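Local coordinates for protein 2-hydroxyhepta-2,4-diene-1, 7-dioateisomerase (Mycobacterium abscessus, PDB 3R6O) that probably acts as a magnesium-dependent isomerase of 2-hydroxyhepta-2,4-diene-1,7-dioate, as a member of the fumarylacetoacetate hydrolase (FAH) family, at residues A[241-245]-A[246-250]; A[252-255]-A[256-259]. All blocks are in the same frame, centred on the assembly; numbering follows the deposited sequence.

Overall arrangement
Followed from the N terminus, the chain enters contact 1 on strand 239-244, turns at Asn245 and Gly246, and returns antiparallel on strand 247-253; contact 1 closes the loop of a beta hairpin. Strand 247-253 is outermost in its five-stranded sheet within the chain, with 239-244 between it and strand 303-308. Contact 2 follows the strand's end through a short 3-10 turn at 254-256 and the loop toward helix 261-269. The two contacts are in series, neither nested nor crossing, with centres about 19 Å apart. Together they carry the chain from the hairpin tip past the magnesium region, where the side chain of Gln250 comes about 5 Å from that of Glu158, to the helix.

Contact 1: A[241-245]-A[246-250]; sequences ELRIN and GELRQ
Ile244 and Arg249 touch across a beta hairpin whose strands, 239-244 and 247-253, are joined by a type I' turn with Asn245 and Gly246 at its corners. The Arg249 chain bends at its second torsion (chi2 -56°), folding the guanidinium back over Ile244, whose CD1 lies under one face, offset toward the rim and 3.4 Å from Arg249 NH1. Arg249 NH1 bonds Tyr157 OH and the Arg296 carbonyl, while NH2 donates to a water that in turn donates to Ile244 O and Glu247 OE1. Glu247 OE2 also forms a salt bridge with Arg296.

A classic beta bulge shifts the register by one: Arg249 and Gln250 both face Leu242, whose O accepts from Arg249 N at 2.8 Å and from Gln250 N at 3.0 Å. On the face shared with Ile244, the Leu242 and Gln250 side chains run side by side in the same direction, with Leu242 CD1 3.8 Å from Gln250 OE1. Beyond them the Gln250 amide is anchored, OE1 by Ile159 N and NE2 by Thr284 OG1 and Gly286 O, which places strand 247-253 next to the strand bearing Glu160, which holds the magnesium ion with Asp189, and Glu158, a metal-binding residue not bound to the ion in this chain.

The face bearing Arg243 and Leu248 is more open to solvent. Arg243 is extended from CG to NE, and Leu248 CD1 lies over the centre of one guanidinium face. The same methyl also approaches Glu241 OE1, the two side chains crossing at about a right angle. Glu241 OE2 is modelled against Arg243 NE at 2.3 Å, a salt bridge too short to be trusted in detail. At the edge of the guanidinium, near its plane, Arg243 NH1 donates to Gly246 O over 2.9 Å.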
ATOM      1  N   GLU A 241     -19.386 -12.751 -13.654  1.00 23.80           N
ATOM      2  CA  GLU A 241     -19.334 -12.216 -14.998  1.00 23.63           C
ATOM      3  C   GLU A 241     -19.250 -10.711 -15.030  1.00 23.13           C
ATOM      4  O   GLU A 241     -19.746 -10.038 -14.149  1.00 23.09           O
ATOM      5  CB  GLU A 241     -20.546 -12.693 -15.794  1.00 24.30           C
ATOM      6  CG  GLU A 241     -21.826 -11.899 -15.531  1.00 24.54           C
ATOM      7  CD  GLU A 241     -22.950 -12.280 -16.483  1.00 28.13           C
ATOM      8  OE1 GLU A 241     -23.008 -13.458 -16.893  1.00 32.50           O
ATOM      9  OE2 GLU A 241     -23.759 -11.389 -16.823  1.00 27.92           O
ATOM     10  N   LEU A 242     -18.618 -10.195 -16.078  1.00 22.83           N
ATOM     11  CA  LEU A 242     -18.585  -8.785 -16.347  1.00 22.48           C
ATOM     12  C   LEU A 242     -19.106  -8.503 -17.763  1.00 22.74           C
ATOM     13  O   LEU A 242     -18.726  -9.192 -18.727  1.00 22.93           O
ATOM     14  CB  LEU A 242     -17.146  -8.286 -16.171  1.00 21.90           C
ATOM     15  CG  LEU A 242     -16.895  -6.794 -16.371  1.00 21.57           C
ATOM     16  CD1 LEU A 242     -15.755  -6.264 -15.452  1.00 21.08           C
ATOM     17  CD2 LEU A 242     -16.613  -6.444 -17.872  1.00 21.63           C
ATOM     18  N   ARG A 243     -20.008  -7.525 -17.848  1.00 22.85           N
ATOM     19  CA  ARG A 243     -20.607  -7.046 -19.064  1.00 23.13           C
ATOM     20  C   ARG A 243     -20.333  -5.556 -19.172  1.00 22.82           C
ATOM     21  O   ARG A 243     -20.136  -4.879 -18.180  1.00 22.54           O
ATOM     22  CB  ARG A 243     -22.139  -7.245 -19.081  1.00 23.75           C
ATOM     23  CG  ARG A 243     -22.565  -8.634 -18.768  1.00 24.17           C
ATOM     24  CD  ARG A 243     -24.079  -8.830 -18.806  1.00 24.88           C
ATOM     25  NE  ARG A 243     -24.389 -10.256 -18.773  1.00 31.12           N
ATOM     26  CZ  ARG A 243     -24.628 -11.027 -19.836  1.00 32.77           C
ATOM     27  NH1 ARG A 243     -24.663 -10.535 -21.087  1.00 34.52           N
ATOM     28  NH2 ARG A 243     -24.865 -12.312 -19.638  1.00 35.19           N
ATOM     29  N   ILE A 244     -20.352  -5.058 -20.394  1.00 22.97           N
ATOM     30  CA  ILE A 244     -20.270  -3.632 -20.667  1.00 22.86           C
ATOM     31  C   ILE A 244     -21.411  -3.294 -21.597  1.00 23.40           C
ATOM     32  O   ILE A 244     -21.534  -3.892 -22.659  1.00 23.72           O
ATOM     33  CB  ILE A 244     -18.940  -3.252 -21.264  1.00 22.55           C
ATOM     34  CG1 ILE A 244     -17.841  -3.400 -20.198  1.00 22.03           C
ATOM     35  CG2 ILE A 244     -19.006  -1.760 -21.804  1.00 22.63           C
ATOM     36  CD1 ILE A 244     -16.404  -3.195 -20.753  1.00 21.79           C
ATOM     37  N   ASN A 245     -22.283  -2.384 -21.133  1.00 23.59           N
ATOM     38  CA  ASN A 245     -23.537  -2.079 -21.797  1.00 24.19           C
ATOM     39  C   ASN A 245     -24.342  -3.332 -22.138  1.00 24.64           C
ATOM     40  O   ASN A 245     -24.923  -3.418 -23.195  1.00 25.10           O
ATOM     41  CB  ASN A 245     -23.248  -1.228 -23.052  1.00 24.32           C
ATOM     42  CG  ASN A 245     -22.298  -0.091 -22.763  1.00 23.93           C
ATOM     43  OD1 ASN A 245     -22.350   0.535 -21.671  1.00 23.77           O
ATOM     44  ND2 ASN A 245     -21.391   0.177 -23.702  1.00 23.85           N
ATOM     45  N   GLY A 246     -24.368  -4.308 -21.219  1.00 24.57           N
ATOM     46  CA  GLY A 246     -25.180  -5.491 -21.395  1.00 25.09           C
ATOM     47  C   GLY A 246     -24.457  -6.612 -22.124  1.00 25.07           C
ATOM     48  O   GLY A 246     -24.887  -7.764 -22.066  1.00 25.46           O
ATOM     49  N   GLU A 247     -23.382  -6.289 -22.834  1.00 24.72           N
ATOM     50  CA  GLU A 247     -22.610  -7.310 -23.561  1.00 24.79           C
ATOM     51  C   GLU A 247     -21.607  -8.053 -22.671  1.00 24.38           C
ATOM     52  O   GLU A 247     -20.789  -7.422 -21.954  1.00 23.80           O
ATOM     53  CB  GLU A 247     -21.861  -6.668 -24.694  1.00 24.72           C
ATOM     54  CG  GLU A 247     -21.086  -7.632 -25.541  1.00 25.38           C
ATOM     55  CD  GLU A 247     -20.326  -6.915 -26.618  1.00 30.35           C
ATOM     56  OE1 GLU A 247     -20.320  -5.645 -26.610  1.00 29.04           O
ATOM     57  OE2 GLU A 247     -19.718  -7.623 -27.457  1.00 29.10           O
ATOM     58  N   LEU A 248     -21.609  -9.386 -22.775  1.00 24.73           N
ATOM     59  CA  LEU A 248     -20.657 -10.187 -22.006  1.00 24.45           C
ATOM     60  C   LEU A 248     -19.206  -9.929 -22.449  1.00 24.06           C
ATOM     61  O   LEU A 248     -18.909 -10.033 -23.641  1.00 24.35           O
ATOM     62  CB  LEU A 248     -20.992 -11.668 -22.108  1.00 25.05           C
ATOM     63  CG  LEU A 248     -20.260 -12.612 -21.155  1.00 24.93           C
ATOM     64  CD1 LEU A 248     -20.592 -12.309 -19.701  1.00 24.64           C
ATOM     65  CD2 LEU A 248     -20.584 -14.068 -21.507  1.00 25.69           C
ATOM     66  N   ARG A 249     -18.335  -9.558 -21.507  1.00 23.48           N
ATOM     67  CA  ARG A 249     -16.900  -9.481 -21.753  1.00 23.17           C
ATOM     68  C   ARG A 249     -16.139 -10.620 -21.057  1.00 23.15           C
ATOM     69  O   ARG A 249     -15.275 -11.273 -21.653  1.00 23.36           O
ATOM     70  CB  ARG A 249     -16.313  -8.134 -21.289  1.00 22.59           C
ATOM     71  CG  ARG A 249     -16.905  -6.874 -21.978  1.00 22.65           C
ATOM     72  CD  ARG A 249     -16.791  -6.900 -23.491  1.00 23.07           C
ATOM     73  NE  ARG A 249     -17.149  -5.603 -24.060  1.00 23.11           N
ATOM     74  CZ  ARG A 249     -16.372  -4.522 -24.098  1.00 22.84           C
ATOM     75  NH1 ARG A 249     -15.153  -4.518 -23.596  1.00 22.47           N
ATOM     76  NH2 ARG A 249     -16.840  -3.423 -24.633  1.00 23.01           N
ATOM     77  N   GLN A 250     -16.405 -10.819 -19.769  1.00 22.96           N
ATOM     78  CA  GLN A 250     -15.658 -11.803 -19.004  1.00 22.95           C
ATOM     79  C   GLN A 250     -16.581 -12.732 -18.277  1.00 23.35           C
ATOM     80  O   GLN A 250     -17.591 -12.301 -17.759  1.00 23.38           O
ATOM     81  CB  GLN A 250     -14.753 -11.138 -17.962  1.00 22.33           C
ATOM     82  CG  GLN A 250     -13.784 -10.112 -18.479  1.00 21.94           C
ATOM     83  CD  GLN A 250     -12.808  -9.658 -17.391  1.00 21.44           C
ATOM     84  OE1 GLN A 250     -13.095  -8.711 -16.638  1.00 21.11           O
ATOM     85  NE2 GLN A 250     -11.688 -10.362 -17.265  1.00 21.45           N
TER
HETATM   86  O   HOH W   1     -19.774  -3.974 -24.688  1.00 23.74           O

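Contact 2: A[252-255]-A[256-259]; sequences GSTV and DMTL
Ser253 and Thr254 turn the end of strand 247-253 by backbone bonds to Asp256 and Met257. Asp256 N donates to Ser253 O over 3.0 Å with a nearly straight N-H...O angle of 168°, and Met257 N follows with a 3.1 Å bond to Thr254 O. In both cases the donor stands above the carbonyl plane and not on a lone pair. Successive i to i+3 bonds of this kind define a short 3-10 turn, and here it converts the strand into the loop that leads to helix 261-269.

Van der Waals contact centres on Thr254 and Met257, whose side chains lie alongside each other and point the same way. Met257 SD touches Thr254 CB at 3.5 Å, with the methyl CG2 of Thr254 a little farther off. Met257 CB, CG and SD all lie 3.3-3.4 Å from Thr254 O, the same carbonyl that takes the Met257 N-H. Met257 CG sits anti to its own carbonyl carbon (chi1 -65°); the residue also packs on Tyr113 and Thr282. Thr254 turns OG1 between its backbone N and carbonyl carbon, where OG1 accepts from Phe238 N, and its side chain leans on Phe261 of the following helix. Both residues are buried. Asp256 CB is 3.6 Å from Ser253 O, and Val255 CG2 lies 4.1 Å from Asp256 OD2, the Val255 and Asp256 side chains crossing at a slant.

Polar side-chain contacts lie around Ser253 and Asp256. The Asp256 carboxylate folds back toward the strand: a water donates to Asp256 OD2 over 2.9 Å and accepts from Ser253 N, bridging the start of the turn to its end. Ser253 OG takes a weak bond from Val255 N and makes another weak one with Asp239 OD1.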
ATOM      1  N   GLY A 252     -16.011 -16.025 -15.425  1.00 24.17           N
ATOM      2  CA  GLY A 252     -15.110 -16.890 -14.711  1.00 24.28           C
ATOM      3  C   GLY A 252     -15.761 -17.673 -13.594  1.00 24.77           C
ATOM      4  O   GLY A 252     -16.880 -17.362 -13.150  1.00 24.92           O
ATOM      5  N   SER A 253     -15.044 -18.716 -13.198  1.00 25.11           N
ATOM      6  CA  SER A 253     -15.306 -19.524 -12.019  1.00 25.59           C
ATOM      7  C   SER A 253     -13.986 -19.647 -11.230  1.00 25.28           C
ATOM      8  O   SER A 253     -12.925 -19.872 -11.805  1.00 25.18           O
ATOM      9  CB  SER A 253     -15.750 -20.913 -12.454  1.00 26.57           C
ATOM     10  OG  SER A 253     -15.835 -21.832 -11.360  1.00 27.36           O
ATOM     11  N   THR A 254     -14.044 -19.553  -9.905  1.00 25.24           N
ATOM     12  CA  THR A 254     -12.829 -19.662  -9.110  1.00 25.00           C
ATOM     13  C   THR A 254     -12.141 -21.052  -9.202  1.00 25.67           C
ATOM     14  O   THR A 254     -10.977 -21.197  -8.820  1.00 25.52           O
ATOM     15  CB  THR A 254     -13.096 -19.232  -7.650  1.00 24.90           C
ATOM     16  OG1 THR A 254     -14.102 -20.069  -7.072  1.00 25.73           O
ATOM     17  CG2 THR A 254     -13.543 -17.721  -7.642  1.00 24.22           C
ATOM     18  N   VAL A 255     -12.802 -22.046  -9.798  1.00 26.47           N
ATOM     19  CA  VAL A 255     -12.180 -23.353  -9.996  1.00 27.22           C
ATOM     20  C   VAL A 255     -11.061 -23.296 -11.026  1.00 26.99           C
ATOM     21  O   VAL A 255     -10.255 -24.218 -11.116  1.00 27.52           O
ATOM     22  CB  VAL A 255     -13.187 -24.452 -10.448  1.00 28.25           C
ATOM     23  CG1 VAL A 255     -14.255 -24.657  -9.388  1.00 28.69           C
ATOM     24  CG2 VAL A 255     -13.793 -24.130 -11.805  1.00 28.21           C
ATOM     25  N   ASP A 256     -11.019 -22.222 -11.808  1.00 26.29           N
ATOM     26  CA  ASP A 256      -9.985 -22.084 -12.829  1.00 26.14           C
ATOM     27  C   ASP A 256      -8.768 -21.328 -12.332  1.00 25.45           C
ATOM     28  O   ASP A 256      -7.809 -21.093 -13.087  1.00 25.32           O
ATOM     29  CB  ASP A 256     -10.567 -21.432 -14.080  1.00 25.96           C
ATOM     30  CG  ASP A 256     -11.535 -22.359 -14.796  1.00 26.82           C
ATOM     31  OD1 ASP A 256     -11.120 -23.525 -15.050  1.00 27.62           O
ATOM     32  OD2 ASP A 256     -12.685 -21.947 -15.097  1.00 26.78           O
ATOM     33  N   MET A 257      -8.790 -20.945 -11.058  1.00 25.08           N
ATOM     34  CA  MET A 257      -7.625 -20.290 -10.494  1.00 24.51           C
ATOM     35  C   MET A 257      -6.438 -21.258 -10.478  1.00 25.02           C
ATOM     36  O   MET A 257      -6.519 -22.396 -10.039  1.00 25.74           O
ATOM     37  CB  MET A 257      -7.921 -19.761  -9.110  1.00 24.16           C
ATOM     38  CG  MET A 257      -8.962 -18.652  -9.064  1.00 23.66           C
ATOM     39  SD  MET A 257      -9.668 -18.520  -7.394  1.00 26.29           S
ATOM     40  CE  MET A 257      -8.405 -17.596  -6.574  1.00 23.07           C
ATOM     41  N   THR A 258      -5.322 -20.776 -10.992  1.00 24.73           N
ATOM     42  CA  THR A 258      -4.067 -21.512 -10.937  1.00 25.18           C
ATOM     43  C   THR A 258      -3.717 -21.711  -9.460  1.00 25.15           C
ATOM     44  O   THR A 258      -3.436 -22.814  -9.009  1.00 25.85           O
ATOM     45  CB  THR A 258      -2.975 -20.677 -11.596  1.00 24.78           C
ATOM     46  OG1 THR A 258      -3.308 -20.462 -12.965  1.00 26.58           O
ATOM     47  CG2 THR A 258      -1.620 -21.330 -11.454  1.00 26.22           C
ATOM     48  N   LEU A 259      -3.768 -20.626  -8.706  1.00 24.40           N
ATOM     49  CA  LEU A 259      -3.677 -20.716  -7.266  1.00 24.39           C
ATOM     50  C   LEU A 259      -5.049 -20.475  -6.651  1.00 24.29           C
ATOM     51  O   LEU A 259      -5.582 -19.357  -6.731  1.00 23.68           O
ATOM     52  CB  LEU A 259      -2.707 -19.667  -6.765  1.00 23.74           C
ATOM     53  CG  LEU A 259      -1.251 -19.830  -7.181  1.00 23.88           C
ATOM     54  CD1 LEU A 259      -0.438 -18.770  -6.422  1.00 26.04           C
ATOM     55  CD2 LEU A 259      -0.749 -21.235  -6.842  1.00 27.64           C
TER
HETATM   56  O   HOH W   2     -12.872 -19.096 -15.465  1.00 31.95           O